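Local coordinates for protein carbonic anhydrase (Unidentified, PDB 3R1W) that probably catalyses the reversible hydration of carbon dioxide to bicarbonate, as a trimeric left-handed beta-helix enzyme resembling the gamma-class carbonic anhydrases, at residues 111-119 / 129-137. Residues are numbered along the deposited sequence; the frame is centred on the assembly and turned at random.
Sequences VLIGMKSMI and VIVAAGATV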
# COMPACT_ATOMS: atom_id res chain seq x y z
N VAL B 111 -18.16 -11.69 3.85
CA VAL B 111 -16.83 -11.84 4.44
C VAL B 111 -16.23 -10.46 4.67
O VAL B 111 -16.38 -9.56 3.84
CB VAL B 111 -15.92 -12.66 3.50
CG1 VAL B 111 -14.49 -12.67 3.99
CG2 VAL B 111 -16.44 -14.10 3.36
N LEU B 112 -15.57 -10.29 5.82
CA LEU B 112 -14.85 -9.07 6.15
C LEU B 112 -13.37 -9.33 6.04
O LEU B 112 -12.82 -10.12 6.81
CB LEU B 112 -15.16 -8.65 7.59
CG LEU B 112 -15.84 -7.32 7.89
CD1 LEU B 112 -15.90 -7.12 9.40
CD2 LEU B 112 -15.12 -6.16 7.23
N ILE B 113 -12.70 -8.67 5.10
CA ILE B 113 -11.25 -8.77 5.02
C ILE B 113 -10.66 -7.47 5.56
O ILE B 113 -10.83 -6.41 4.97
CB ILE B 113 -10.77 -9.06 3.58
CG1 ILE B 113 -11.22 -10.46 3.16
CG2 ILE B 113 -9.25 -8.96 3.48
CD1 ILE B 113 -11.44 -10.60 1.70
N GLY B 114 -9.99 -7.54 6.72
CA GLY B 114 -9.49 -6.35 7.38
C GLY B 114 -8.47 -5.58 6.58
O GLY B 114 -7.77 -6.14 5.72
N MET B 115 -8.35 -4.29 6.85
CA MET B 115 -7.37 -3.48 6.15
C MET B 115 -5.96 -4.04 6.37
O MET B 115 -5.63 -4.50 7.46
CB MET B 115 -7.45 -2.01 6.56
CG MET B 115 -7.46 -1.78 8.05
SD MET B 115 -7.85 -0.06 8.49
CE MET B 115 -7.78 -0.28 10.28
N LYS B 116 -5.16 -4.01 5.32
CA LYS B 116 -3.76 -4.38 5.40
C LYS B 116 -3.55 -5.88 5.58
O LYS B 116 -2.44 -6.33 5.85
CB LYS B 116 -3.11 -3.63 6.57
CG LYS B 116 -1.62 -3.52 6.50
CD LYS B 116 -1.24 -2.43 5.55
CE LYS B 116 -0.39 -1.37 6.23
NZ LYS B 116 0.14 -0.44 5.19
N SER B 117 -4.62 -6.66 5.45
CA SER B 117 -4.46 -8.11 5.52
C SER B 117 -3.99 -8.65 4.17
O SER B 117 -4.06 -7.96 3.15
CB SER B 117 -5.75 -8.80 5.99
OG SER B 117 -6.79 -8.67 5.05
N MET B 118 -3.51 -9.88 4.18
CA MET B 118 -2.95 -10.50 2.98
C MET B 118 -3.46 -11.93 2.89
O MET B 118 -3.34 -12.69 3.86
CB MET B 118 -1.42 -10.46 3.03
CG MET B 118 -0.75 -11.17 1.87
SD MET B 118 0.98 -10.70 1.66
CE MET B 118 0.84 -9.06 1.02
N ILE B 119 -4.05 -12.28 1.76
CA ILE B 119 -4.56 -13.64 1.54
C ILE B 119 -3.84 -14.21 0.33
O ILE B 119 -3.91 -13.64 -0.75
CB ILE B 119 -6.06 -13.65 1.23
CG1 ILE B 119 -6.82 -12.66 2.12
CG2 ILE B 119 -6.63 -15.06 1.35
CD1 ILE B 119 -6.74 -12.96 3.59
N VAL B 129 -16.88 -15.15 7.37
CA VAL B 129 -15.62 -15.19 8.10
C VAL B 129 -15.14 -13.76 8.26
O VAL B 129 -15.36 -12.92 7.39
CB VAL B 129 -14.56 -15.99 7.30
CG1 VAL B 129 -13.16 -15.70 7.83
CG2 VAL B 129 -14.89 -17.49 7.32
N ILE B 130 -14.49 -13.47 9.38
CA ILE B 130 -13.81 -12.20 9.58
C ILE B 130 -12.31 -12.43 9.59
O ILE B 130 -11.81 -13.26 10.36
CB ILE B 130 -14.21 -11.52 10.91
CG1 ILE B 130 -15.67 -11.04 10.84
CG2 ILE B 130 -13.28 -10.34 11.21
CD1 ILE B 130 -16.21 -10.56 12.18
N VAL B 131 -11.59 -11.73 8.71
CA VAL B 131 -10.13 -11.73 8.72
C VAL B 131 -9.70 -10.40 9.32
O VAL B 131 -9.97 -9.33 8.76
CB VAL B 131 -9.54 -11.91 7.30
CG1 VAL B 131 -7.99 -11.86 7.34
CG2 VAL B 131 -10.02 -13.22 6.68
N ALA B 132 -9.06 -10.48 10.48
CA ALA B 132 -8.69 -9.27 11.23
C ALA B 132 -7.71 -8.44 10.44
O ALA B 132 -6.92 -8.98 9.65
CB ALA B 132 -8.11 -9.65 12.58
N ALA B 133 -7.73 -7.13 10.68
CA ALA B 133 -6.78 -6.23 10.05
C ALA B 133 -5.35 -6.72 10.24
O ALA B 133 -4.97 -7.13 11.34
CB ALA B 133 -6.95 -4.82 10.62
N GLY B 134 -4.55 -6.67 9.18
CA GLY B 134 -3.14 -7.01 9.27
C GLY B 134 -2.82 -8.49 9.26
O GLY B 134 -1.65 -8.87 9.37
N ALA B 135 -3.83 -9.34 9.09
CA ALA B 135 -3.61 -10.78 9.10
C ALA B 135 -2.94 -11.26 7.82
O ALA B 135 -3.08 -10.65 6.77
CB ALA B 135 -4.92 -11.52 9.31
N THR B 136 -2.20 -12.36 7.92
CA THR B 136 -1.72 -13.04 6.72
C THR B 136 -2.25 -14.46 6.68
O THR B 136 -1.89 -15.29 7.53
CB THR B 136 -0.19 -13.08 6.64
OG1 THR B 136 0.33 -11.75 6.62
CG2 THR B 136 0.23 -13.81 5.37
N VAL B 137 -3.09 -14.74 5.70
CA VAL B 137 -3.64 -16.08 5.50
C VAL B 137 -2.73 -16.82 4.55
O VAL B 137 -2.63 -16.48 3.38
CB VAL B 137 -5.07 -16.01 4.93
CG1 VAL B 137 -5.66 -17.40 4.72
CG2 VAL B 137 -5.97 -15.19 5.87
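L112 and I113 run parallel to I130 and V131, and M118 and I119 to T136 and V137, as successive coils of the left-handed beta-helix built from hexapeptide repeats stack two strands and the corner between them. Along the first strand pair, V131 N reaches L112 O almost straight, at 2.8 Å; past the corner V137 N meets M118 O in the same manner. Each corner is a type II turn, G114 to S117 lying over A132 to A135, and G134 N bonds to M115 O between them. G114 CA lies 3.8 Å from A133 CA, and G114 N bonds to V131 O. On the outer face of the coil, beneath helix 162-184, L112 and I130 lie side by side, CB of the first 4.1 Å from CG1 of the second, and both touch F168 of that helix. At the corner, M115 and K116 pack on M118 of a second subunit. Inside the coil, I119 CD1 sits 4.1 Å from V131 CG1 and presses tightly on V137 CG2. S117 turns inward: with chi1 at 66°, its OG lies between backbone N and carbonyl carbon and curls back to its own turn. An alanine here would lose that hydroxyl and is likely to leave G114 O with S117 N alone as donor within the turn. S117 OG hydrogen-bonds to G114 O in the carbonyl plane, on a lone pair, at 2.8 Å.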